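Long-range contacts in Fc fragment of IgE receptor II (Bos taurus, PDB 6PWS), which probably acts as a receptor for IgE and binds glycans, here methyl alpha-mannoside held beside calcium, through its C-type carbohydrate-recognition domain: residues Glu11-Phe16 and Cys128-Thr133; Cys20-Glu25 and His124-Asp129; Val45-Pro50 and Leu86-Trp91. One frame throughout, in Å; residues are numbered along the deposited sequence.

Contact 1 (Glu11-Phe16 and Cys128-Thr133); sequences EAWIYF and CDRLAT
R130 reaches over the indole of W13 with its methylenes. This is a CH-pi contact: R130 CD stands 3.9 Å from the centroid of the W13 six-membered ring, 19° off the ring normal. Its neighbour R130 CG comes to 3.8 Å from W13 CZ3. The arginine chain crosses the indole at about a right angle and bends at chi3, while the guanidinium plane is turned 73° from the ring, so the aliphatic part does the touching rather than a stacked cation. The charged end has its own partner, with NH1 hydrogen-bonded to the carbonyl oxygen of H41.

The remaining contacts are plain van der Waals packing. The far end of the W13 indole butts against the strand backbone, with W13 CZ3 edge-on to D129 C at 3.7 Å, and W13 CH2 meets C128 CB obliquely at 3.8 Å. Further along, the Y15 ring takes the methyl of A132 at its edge, Y15 CE1 to A132 CB being 3.8 Å. CG of Y15 lies anti to the backbone N (chi1 173°), which carries the ring across to that methyl; its hydroxyl is bonded to the backbone N of K18.

No backbone pairing joins 11-16 to 128-133 directly, because strand 19-25 runs between them in the sheet. I14 bonds to Y21 and R130 to C20, one on each flank of that strand. W13 therefore spans the middle strand, touching C20 and meeting the ring of Y22, while the C37-C128 disulfide ties the far strand to helix 30-39.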
loop_
_atom_site.group_PDB
_atom_site.type_symbol
_atom_site.label_atom_id
_atom_site.label_comp_id
_atom_site.label_asym_id
_atom_site.label_seq_id
_atom_site.Cartn_x
_atom_site.Cartn_y
_atom_site.Cartn_z
ATOM N N GLU A 11 -16.356 -10.292 -3.675
ATOM C CA GLU A 11 -16.679 -9.707 -4.966
ATOM C C GLU A 11 -15.887 -8.419 -5.156
ATOM O O GLU A 11 -15.770 -7.602 -4.240
ATOM C CB GLU A 11 -18.177 -9.417 -5.033
ATOM C CG GLU A 11 -18.655 -8.954 -6.395
ATOM C CD GLU A 11 -20.144 -8.678 -6.427
ATOM O OE1 GLU A 11 -20.839 -9.036 -5.452
ATOM O OE2 GLU A 11 -20.617 -8.100 -7.429
ATOM N N ALA A 12 -15.327 -8.251 -6.351
ATOM C CA ALA A 12 -14.564 -7.090 -6.792
ATOM C C ALA A 12 -13.089 -7.154 -6.384
ATOM O O ALA A 12 -12.307 -6.334 -6.865
ATOM C CB ALA A 12 -15.170 -5.741 -6.357
ATOM N N TRP A 13 -12.683 -8.105 -5.552
ATOM C CA TRP A 13 -11.291 -8.282 -5.160
ATOM C C TRP A 13 -10.605 -9.286 -6.088
ATOM O O TRP A 13 -11.260 -10.080 -6.769
ATOM C CB TRP A 13 -11.216 -8.777 -3.716
ATOM C CG TRP A 13 -11.687 -7.802 -2.674
ATOM C CD1 TRP A 13 -12.941 -7.297 -2.525
ATOM C CD2 TRP A 13 -10.904 -7.256 -1.605
ATOM N NE1 TRP A 13 -12.992 -6.457 -1.439
ATOM C CE2 TRP A 13 -11.749 -6.414 -0.857
ATOM C CE3 TRP A 13 -9.564 -7.385 -1.218
ATOM C CZ2 TRP A 13 -11.294 -5.707 0.262
ATOM C CZ3 TRP A 13 -9.113 -6.680 -0.117
ATOM C CH2 TRP A 13 -9.977 -5.857 0.612
ATOM N N ILE A 14 -9.270 -9.256 -6.093
ATOM C CA ILE A 14 -8.440 -10.012 -7.029
ATOM C C ILE A 14 -7.519 -10.936 -6.237
ATOM O O ILE A 14 -6.801 -10.479 -5.336
ATOM C CB ILE A 14 -7.601 -9.055 -7.901
ATOM C CG1 ILE A 14 -8.482 -8.005 -8.593
ATOM C CG2 ILE A 14 -6.774 -9.842 -8.917
ATOM C CD1 ILE A 14 -9.512 -8.571 -9.571
ATOM N N TYR A 15 -7.503 -12.220 -6.601
ATOM C CA TYR A 15 -6.713 -13.219 -5.894
ATOM C C TYR A 15 -5.268 -13.286 -6.393
ATOM O O TYR A 15 -5.013 -13.310 -7.603
ATOM C CB TYR A 15 -7.355 -14.608 -6.061
ATOM C CG TYR A 15 -6.456 -15.669 -5.469
ATOM C CD1 TYR A 15 -6.359 -15.821 -4.094
ATOM C CD2 TYR A 15 -5.641 -16.460 -6.272
ATOM C CE1 TYR A 15 -5.503 -16.737 -3.536
ATOM C CE2 TYR A 15 -4.778 -17.388 -5.717
ATOM C CZ TYR A 15 -4.720 -17.522 -4.346
ATOM O OH TYR A 15 -3.862 -18.418 -3.760
ATOM N N PHE A 16 -4.322 -13.365 -5.453
ATOM C CA PHE A 16 -2.934 -13.684 -5.787
ATOM C C PHE A 16 -2.261 -14.301 -4.571
ATOM O O PHE A 16 -2.243 -13.688 -3.497
ATOM C CB PHE A 16 -2.152 -12.445 -6.243
ATOM C CG PHE A 16 -0.711 -12.737 -6.571
ATOM C CD1 PHE A 16 -0.367 -13.294 -7.791
ATOM C CD2 PHE A 16 0.300 -12.459 -5.661
ATOM C CE1 PHE A 16 0.950 -13.569 -8.102
ATOM C CE2 PHE A 16 1.616 -12.743 -5.965
ATOM C CZ PHE A 16 1.940 -13.293 -7.189
ATOM N N CYS A 128 -5.798 -2.237 -1.079
ATOM C CA CYS A 128 -6.072 -2.976 0.140
ATOM C C CYS A 128 -5.739 -4.449 -0.054
ATOM O O CYS A 128 -5.754 -4.964 -1.181
ATOM C CB CYS A 128 -7.557 -2.917 0.537
ATOM S SG CYS A 128 -8.392 -1.327 0.336
ATOM N N ASP A 129 -5.525 -5.149 1.060
ATOM C CA ASP A 129 -5.427 -6.600 1.021
ATOM C C ASP A 129 -6.220 -7.239 2.156
ATOM O O ASP A 129 -6.684 -6.584 3.100
ATOM C CB ASP A 129 -3.972 -7.120 0.927
ATOM C CG ASP A 129 -3.130 -6.895 2.183
ATOM O OD1 ASP A 129 -3.693 -6.773 3.281
ATOM O OD2 ASP A 129 -1.879 -6.862 2.033
ATOM N N ARG A 130 -6.396 -8.549 1.985
ATOM C CA ARG A 130 -7.031 -9.467 2.907
ATOM C C ARG A 130 -6.425 -10.837 2.641
ATOM O O ARG A 130 -5.886 -11.099 1.560
ATOM C CB ARG A 130 -8.524 -9.637 2.608
ATOM C CG ARG A 130 -9.428 -8.592 3.190
ATOM C CD ARG A 130 -10.863 -8.755 2.680
ATOM N NE ARG A 130 -11.439 -10.084 2.903
ATOM C CZ ARG A 130 -12.126 -10.456 3.985
ATOM N NH1 ARG A 130 -12.325 -9.612 4.990
ATOM N NH2 ARG A 130 -12.621 -11.689 4.064
ATOM N N LEU A 131 -6.533 -11.733 3.613
ATOM C CA LEU A 131 -6.202 -13.123 3.353
ATOM C C LEU A 131 -7.323 -13.772 2.550
ATOM O O LEU A 131 -8.505 -13.491 2.760
ATOM C CB LEU A 131 -6.024 -13.889 4.660
ATOM C CG LEU A 131 -4.978 -13.307 5.609
ATOM C CD1 LEU A 131 -4.882 -14.163 6.866
ATOM C CD2 LEU A 131 -3.626 -13.176 4.932
ATOM N N ALA A 132 -6.952 -14.636 1.615
ATOM C CA ALA A 132 -7.962 -15.382 0.882
ATOM C C ALA A 132 -8.625 -16.394 1.813
ATOM O O ALA A 132 -8.012 -16.897 2.761
ATOM C CB ALA A 132 -7.325 -16.096 -0.303
ATOM N N THR A 133 -9.898 -16.670 1.548
ATOM C CA THR A 133 -10.683 -17.628 2.312
ATOM C C THR A 133 -10.903 -18.876 1.464
ATOM O O THR A 133 -10.448 -18.971 0.318
ATOM C CB THR A 133 -12.004 -16.996 2.758
ATOM O OG1 THR A 133 -12.747 -16.569 1.608
ATOM C CG2 THR A 133 -11.747 -15.799 3.664
#

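Contact 2 (Cys20-Glu25 and His124-Asp129); sequences CYYFGE and HGWVCD
The antiparallel ladder of 20-25 with 124-129 belongs to the sheet of the C-type lectin fold in which an early strand and the last strand lie side by side, bringing the two ends of the domain together. Y22 and C128 form a hydrogen-bonded pair with both links 2.9 Å long, Y22 N to C128 O and C128 N to Y22 O. The next such pair, G24 with W126, is less regular: W126 N reaches G24 O at 3.1 Å, while the return bond from G24 N to W126 O is short at 2.7 Å but weak, bent to 129° at the hydrogen.

The indole of W126 lies against this same irregular pair. Its chi1 of 34° is away from the usual staggered values and swings the ring back across the ladder, over G24. G24, having no side chain, lets the ring come down onto its CA, which lies 3.4 Å from the centroid of the W126 six-membered ring, straight above its face. Beside it, Y22 CD1 packs on W126 CZ3 at 4.0 Å. W126 NE1 is satisfied by the carbonyl oxygen of G26, and the W126 side chain also packs on A33 and A36 of helix 30-39. On the other face, F23 and V127 lie side by side, while Y21 bonds through its hydroxyl to E52 of helix 50-59.

At the E25-H124 end of the ladder one water links E25 OE2 (2.8 Å) to H124 ND1 (2.7 Å), the carboxylate and imidazole planes being almost parallel. The chemistry thus passes from a tight aromatic-glycine core to a water-mediated polar end, where E25 could favour a protonated H124.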
loop_
_atom_site.group_PDB
_atom_site.type_symbol
_atom_site.label_atom_id
_atom_site.label_comp_id
_atom_site.label_asym_id
_atom_site.label_seq_id
_atom_site.Cartn_x
_atom_site.Cartn_y
_atom_site.Cartn_z
ATOM N N CYS A 20 -5.997 -11.557 -1.203
ATOM C CA CYS A 20 -6.948 -10.861 -2.049
ATOM C C CYS A 20 -6.617 -9.380 -2.013
ATOM O O CYS A 20 -6.266 -8.851 -0.953
ATOM C CB CYS A 20 -8.362 -11.051 -1.508
ATOM S SG CYS A 20 -8.868 -12.782 -1.410
ATOM N N TYR A 21 -6.786 -8.715 -3.157
ATOM C CA TYR A 21 -6.365 -7.330 -3.323
ATOM C C TYR A 21 -7.497 -6.497 -3.898
ATOM O O TYR A 21 -8.231 -6.943 -4.791
ATOM C CB TYR A 21 -5.116 -7.253 -4.221
ATOM C CG TYR A 21 -3.951 -8.044 -3.664
ATOM C CD1 TYR A 21 -3.841 -9.406 -3.893
ATOM C CD2 TYR A 21 -2.972 -7.431 -2.893
ATOM C CE1 TYR A 21 -2.784 -10.141 -3.367
ATOM C CE2 TYR A 21 -1.902 -8.156 -2.371
ATOM C CZ TYR A 21 -1.813 -9.510 -2.616
ATOM O OH TYR A 21 -0.767 -10.273 -2.141
ATOM N N TYR A 22 -7.603 -5.269 -3.400
ATOM C CA TYR A 22 -8.618 -4.319 -3.833
ATOM C C TYR A 22 -7.906 -3.103 -4.403
ATOM O O TYR A 22 -7.126 -2.450 -3.698
ATOM C CB TYR A 22 -9.493 -3.890 -2.658
ATOM C CG TYR A 22 -10.734 -3.152 -3.097
ATOM C CD1 TYR A 22 -10.774 -1.766 -3.180
ATOM C CD2 TYR A 22 -11.868 -3.856 -3.452
ATOM C CE1 TYR A 22 -11.929 -1.112 -3.597
ATOM C CE2 TYR A 22 -13.019 -3.219 -3.852
ATOM C CZ TYR A 22 -13.047 -1.856 -3.926
ATOM O OH TYR A 22 -14.213 -1.251 -4.345
ATOM N N PHE A 23 -8.151 -2.812 -5.674
ATOM C CA PHE A 23 -7.535 -1.671 -6.353
ATOM C C PHE A 23 -8.507 -0.497 -6.282
ATOM O O PHE A 23 -9.324 -0.278 -7.179
ATOM C CB PHE A 23 -7.121 -2.033 -7.777
ATOM C CG PHE A 23 -6.044 -3.074 -7.820
ATOM C CD1 PHE A 23 -4.711 -2.693 -7.787
ATOM C CD2 PHE A 23 -6.351 -4.426 -7.824
ATOM C CE1 PHE A 23 -3.704 -3.643 -7.772
ATOM C CE2 PHE A 23 -5.343 -5.376 -7.820
ATOM C CZ PHE A 23 -4.020 -4.984 -7.790
ATOM N N GLY A 24 -8.427 0.232 -5.170
ATOM C CA GLY A 24 -9.323 1.345 -4.940
ATOM C C GLY A 24 -8.980 2.544 -5.800
ATOM O O GLY A 24 -7.818 2.805 -6.119
ATOM N N GLU A 25 -10.008 3.296 -6.156
ATOM C CA GLU A 25 -9.869 4.474 -6.991
ATOM C C GLU A 25 -10.728 5.575 -6.398
ATOM O O GLU A 25 -11.842 5.325 -5.924
ATOM C CB GLU A 25 -10.298 4.170 -8.434
ATOM C CG GLU A 25 -9.750 5.120 -9.482
ATOM C CD GLU A 25 -10.442 6.463 -9.532
ATOM O OE1 GLU A 25 -11.689 6.505 -9.402
ATOM O OE2 GLU A 25 -9.724 7.478 -9.729
ATOM N N HIS A 124 -5.126 9.283 -6.168
ATOM C CA HIS A 124 -6.285 8.744 -6.870
ATOM C C HIS A 124 -6.403 7.240 -6.769
ATOM O O HIS A 124 -7.418 6.681 -7.201
ATOM C CB HIS A 124 -6.213 9.121 -8.353
ATOM C CG HIS A 124 -6.193 10.585 -8.563
ATOM N ND1 HIS A 124 -7.338 11.349 -8.521
ATOM C CD2 HIS A 124 -5.164 11.447 -8.722
ATOM C CE1 HIS A 124 -7.017 12.619 -8.686
ATOM N NE2 HIS A 124 -5.704 12.706 -8.807
ATOM N N GLY A 125 -5.381 6.574 -6.240
ATOM C CA GLY A 125 -5.416 5.145 -6.053
ATOM C C GLY A 125 -4.982 4.765 -4.652
ATOM O O GLY A 125 -4.288 5.507 -3.956
ATOM N N TRP A 126 -5.386 3.563 -4.267
ATOM C CA TRP A 126 -5.046 3.013 -2.957
ATOM C C TRP A 126 -5.308 1.518 -3.072
ATOM O O TRP A 126 -6.212 1.116 -3.814
ATOM C CB TRP A 126 -5.835 3.706 -1.811
ATOM C CG TRP A 126 -7.247 4.133 -2.198
ATOM C CD1 TRP A 126 -7.608 5.285 -2.861
ATOM C CD2 TRP A 126 -8.462 3.400 -1.985
ATOM N NE1 TRP A 126 -8.960 5.290 -3.092
ATOM C CE2 TRP A 126 -9.506 4.154 -2.551
ATOM C CE3 TRP A 126 -8.768 2.182 -1.359
ATOM C CZ2 TRP A 126 -10.824 3.730 -2.523
ATOM C CZ3 TRP A 126 -10.079 1.764 -1.333
ATOM C CH2 TRP A 126 -11.091 2.536 -1.905
ATOM N N VAL A 127 -4.489 0.698 -2.421
ATOM C CA VAL A 127 -4.589 -0.749 -2.569
ATOM C C VAL A 127 -4.793 -1.365 -1.195
ATOM O O VAL A 127 -4.040 -1.061 -0.266
ATOM C CB VAL A 127 -3.339 -1.345 -3.250
ATOM C CG1 VAL A 127 -3.508 -2.838 -3.446
ATOM C CG2 VAL A 127 -3.052 -0.638 -4.579
ATOM N N CYS A 128 -5.798 -2.237 -1.079
ATOM C CA CYS A 128 -6.072 -2.976 0.140
ATOM C C CYS A 128 -5.739 -4.449 -0.054
ATOM O O CYS A 128 -5.754 -4.964 -1.181
ATOM C CB CYS A 128 -7.557 -2.917 0.537
ATOM S SG CYS A 128 -8.392 -1.327 0.336
ATOM N N ASP A 129 -5.525 -5.149 1.060
ATOM C CA ASP A 129 -5.427 -6.600 1.021
ATOM C C ASP A 129 -6.220 -7.239 2.156
ATOM O O ASP A 129 -6.684 -6.584 3.100
ATOM C CB ASP A 129 -3.972 -7.120 0.927
ATOM C CG ASP A 129 -3.130 -6.895 2.183
ATOM O OD1 ASP A 129 -3.693 -6.773 3.281
ATOM O OD2 ASP A 129 -1.879 -6.862 2.033
HETATM O O HOH W 1 -9.688 9.994 -8.512
#

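Contact 3 (Val45-Pro50 and Leu86-Trp91); sequences VSIHSP and LDYSNW
D87 OD1 accepts a nearly straight hydrogen bond from H48 ND1, 2.7 Å long with 169° at the hydrogen. It joins two irregular loops of the C-type lectin fold: 86-91, lying shortly before E95 and N97 of the calcium and sugar site, and 45-50, which leads into helix 50-59. The oxygen sits in the imidazole plane and is met on its syn side, somewhat out of the carboxylate plane, yet the carboxylate stands at 90° to the ring. H48 NE2 is bonded to D82, so both ring nitrogens face carboxylates, a setting that would probably favour a positive imidazole.

Two waters bridge the loops. One donates to I47 O and accepts from Y88 N at 3.1 Å; the other donates to H48 O at 2.8 Å and, weakly, to D87 OD2.

Beside this polar cluster the ring of Y88, its CG anti to the backbone N (chi1 169°), lies flat against the start of the helix, where S49 OG caps the N of E52. I47 CG2 meets Y88 CD2 obliquely at 3.9 Å, and P50 CD touches Y88 CD1 at 3.8 Å. Over the centre of the Y88 ring stands the carbonyl carbon of S49, 3.7 Å above its plane.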
loop_
_atom_site.group_PDB
_atom_site.type_symbol
_atom_site.label_atom_id
_atom_site.label_comp_id
_atom_site.label_asym_id
_atom_site.label_seq_id
_atom_site.Cartn_x
_atom_site.Cartn_y
_atom_site.Cartn_z
ATOM N N VAL A 45 -2.486 -2.310 1.779
ATOM C CA VAL A 45 -1.704 -3.492 1.426
ATOM C C VAL A 45 -0.338 -3.521 2.100
ATOM O O VAL A 45 0.365 -2.505 2.215
ATOM C CB VAL A 45 -1.569 -3.587 -0.114
ATOM C CG1 VAL A 45 -0.773 -2.412 -0.697
ATOM C CG2 VAL A 45 -0.954 -4.904 -0.565
ATOM N N SER A 46 0.066 -4.735 2.484
ATOM C CA SER A 46 1.398 -5.010 3.002
ATOM C C SER A 46 2.133 -5.943 2.039
ATOM O O SER A 46 1.539 -6.889 1.520
ATOM C CB SER A 46 1.312 -5.673 4.381
ATOM O OG SER A 46 0.589 -4.889 5.320
ATOM N N ILE A 47 3.427 -5.691 1.816
ATOM C CA ILE A 47 4.159 -6.289 0.694
ATOM C C ILE A 47 5.403 -6.999 1.222
ATOM O O ILE A 47 6.242 -6.373 1.887
ATOM C CB ILE A 47 4.545 -5.229 -0.359
ATOM C CG1 ILE A 47 3.329 -4.400 -0.783
ATOM C CG2 ILE A 47 5.204 -5.895 -1.563
ATOM C CD1 ILE A 47 3.681 -3.192 -1.639
ATOM N N HIS A 48 5.553 -8.292 0.897
ATOM C CA HIS A 48 6.560 -9.120 1.548
ATOM C C HIS A 48 7.380 -10.001 0.619
ATOM O O HIS A 48 8.124 -10.866 1.109
ATOM C CB HIS A 48 5.922 -9.956 2.664
ATOM C CG HIS A 48 5.438 -9.111 3.793
ATOM N ND1 HIS A 48 6.306 -8.468 4.648
ATOM C CD2 HIS A 48 4.194 -8.733 4.170
ATOM C CE1 HIS A 48 5.619 -7.758 5.522
ATOM N NE2 HIS A 48 4.334 -7.903 5.258
ATOM N N SER A 49 7.324 -9.787 -0.693
ATOM C CA SER A 49 8.149 -10.575 -1.602
ATOM C C SER A 49 8.215 -9.873 -2.946
ATOM O O SER A 49 7.333 -9.071 -3.286
ATOM C CB SER A 49 7.572 -11.987 -1.797
ATOM O OG SER A 49 6.350 -11.945 -2.509
ATOM N N PRO A 50 9.212 -10.222 -3.768
ATOM C CA PRO A 50 9.253 -9.675 -5.128
ATOM C C PRO A 50 8.084 -10.146 -5.981
ATOM O O PRO A 50 7.641 -9.408 -6.868
ATOM C CB PRO A 50 10.615 -10.154 -5.664
ATOM C CG PRO A 50 10.966 -11.339 -4.832
ATOM C CD PRO A 50 10.403 -11.044 -3.460
ATOM N N LEU A 86 9.961 -6.032 8.153
ATOM C CA LEU A 86 10.455 -5.223 7.037
ATOM C C LEU A 86 11.421 -6.086 6.217
ATOM O O LEU A 86 12.640 -5.910 6.222
ATOM C CB LEU A 86 11.129 -3.961 7.563
ATOM C CG LEU A 86 10.304 -3.085 8.507
ATOM C CD1 LEU A 86 11.073 -1.806 8.825
ATOM C CD2 LEU A 86 8.911 -2.769 7.939
ATOM N N ASP A 87 10.840 -7.066 5.512
ATOM C CA ASP A 87 11.614 -8.146 4.909
ATOM C C ASP A 87 11.755 -8.039 3.395
ATOM O O ASP A 87 12.513 -8.819 2.800
ATOM C CB ASP A 87 11.041 -9.512 5.335
ATOM C CG ASP A 87 9.538 -9.660 5.105
ATOM O OD1 ASP A 87 8.945 -8.868 4.345
ATOM O OD2 ASP A 87 8.953 -10.593 5.701
ATOM N N TYR A 88 11.089 -7.077 2.764
ATOM C CA TYR A 88 11.170 -6.860 1.326
ATOM C C TYR A 88 10.965 -5.372 1.082
ATOM O O TYR A 88 10.013 -4.794 1.627
ATOM C CB TYR A 88 10.079 -7.658 0.568
ATOM C CG TYR A 88 10.015 -7.199 -0.870
ATOM C CD1 TYR A 88 10.951 -7.638 -1.809
ATOM C CD2 TYR A 88 9.108 -6.231 -1.260
ATOM C CE1 TYR A 88 10.963 -7.128 -3.099
ATOM C CE2 TYR A 88 9.109 -5.712 -2.536
ATOM C CZ TYR A 88 10.041 -6.162 -3.454
ATOM O OH TYR A 88 10.026 -5.599 -4.699
ATOM N N SER A 89 11.797 -4.746 0.243
ATOM C CA SER A 89 11.564 -3.355 -0.121
ATOM C C SER A 89 11.622 -3.142 -1.629
ATOM O O SER A 89 12.282 -3.877 -2.369
ATOM C CB SER A 89 12.536 -2.396 0.573
ATOM O OG SER A 89 13.882 -2.684 0.232
ATOM N N ASN A 90 10.958 -2.070 -2.065
ATOM C CA ASN A 90 10.962 -1.643 -3.457
ATOM C C ASN A 90 11.077 -0.128 -3.552
ATOM O O ASN A 90 10.399 0.506 -4.368
ATOM C CB ASN A 90 9.724 -2.150 -4.194
ATOM C CG ASN A 90 9.858 -2.049 -5.692
ATOM O OD1 ASN A 90 10.927 -2.329 -6.242
ATOM N ND2 ASN A 90 8.774 -1.673 -6.373
ATOM N N TRP A 91 11.943 0.482 -2.734
ATOM C CA TRP A 91 12.075 1.930 -2.727
ATOM C C TRP A 91 12.585 2.464 -4.060
ATOM O O TRP A 91 13.584 1.978 -4.603
ATOM C CB TRP A 91 13.061 2.355 -1.632
ATOM C CG TRP A 91 12.611 2.064 -0.235
ATOM C CD1 TRP A 91 13.169 1.173 0.641
ATOM C CD2 TRP A 91 11.514 2.682 0.459
ATOM N NE1 TRP A 91 12.489 1.190 1.833
ATOM C CE2 TRP A 91 11.470 2.108 1.749
ATOM C CE3 TRP A 91 10.592 3.692 0.131
ATOM C CZ2 TRP A 91 10.553 2.522 2.716
ATOM C CZ3 TRP A 91 9.677 4.097 1.093
ATOM C CH2 TRP A 91 9.662 3.505 2.366
HETATM O O HOH W 2 8.470 -5.769 3.627
HETATM O O HOH W 3 8.786 -12.558 3.210
#

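Overall arrangement
Contact 2 is the buried one, contact 1 is partly buried and contact 3 lies at the surface. Contacts 1 and 2 share C128 and D129 on strand 123-131 and belong to one sheet: contact 2 is direct strand pairing, whereas contact 1 reaches past strand 19-25 by side-chain packing without backbone pairing. Contact 3, nested in the chain between the ends the other two bring together, has no strand pairing and relies on a histidine-carboxylate hydrogen bond, waters and a tyrosine face. Its loop is still tied to the sheet, since V45 N bonds to V127 O and S46 N to D129 OD2, the same carboxylate that K19 salt-bridges.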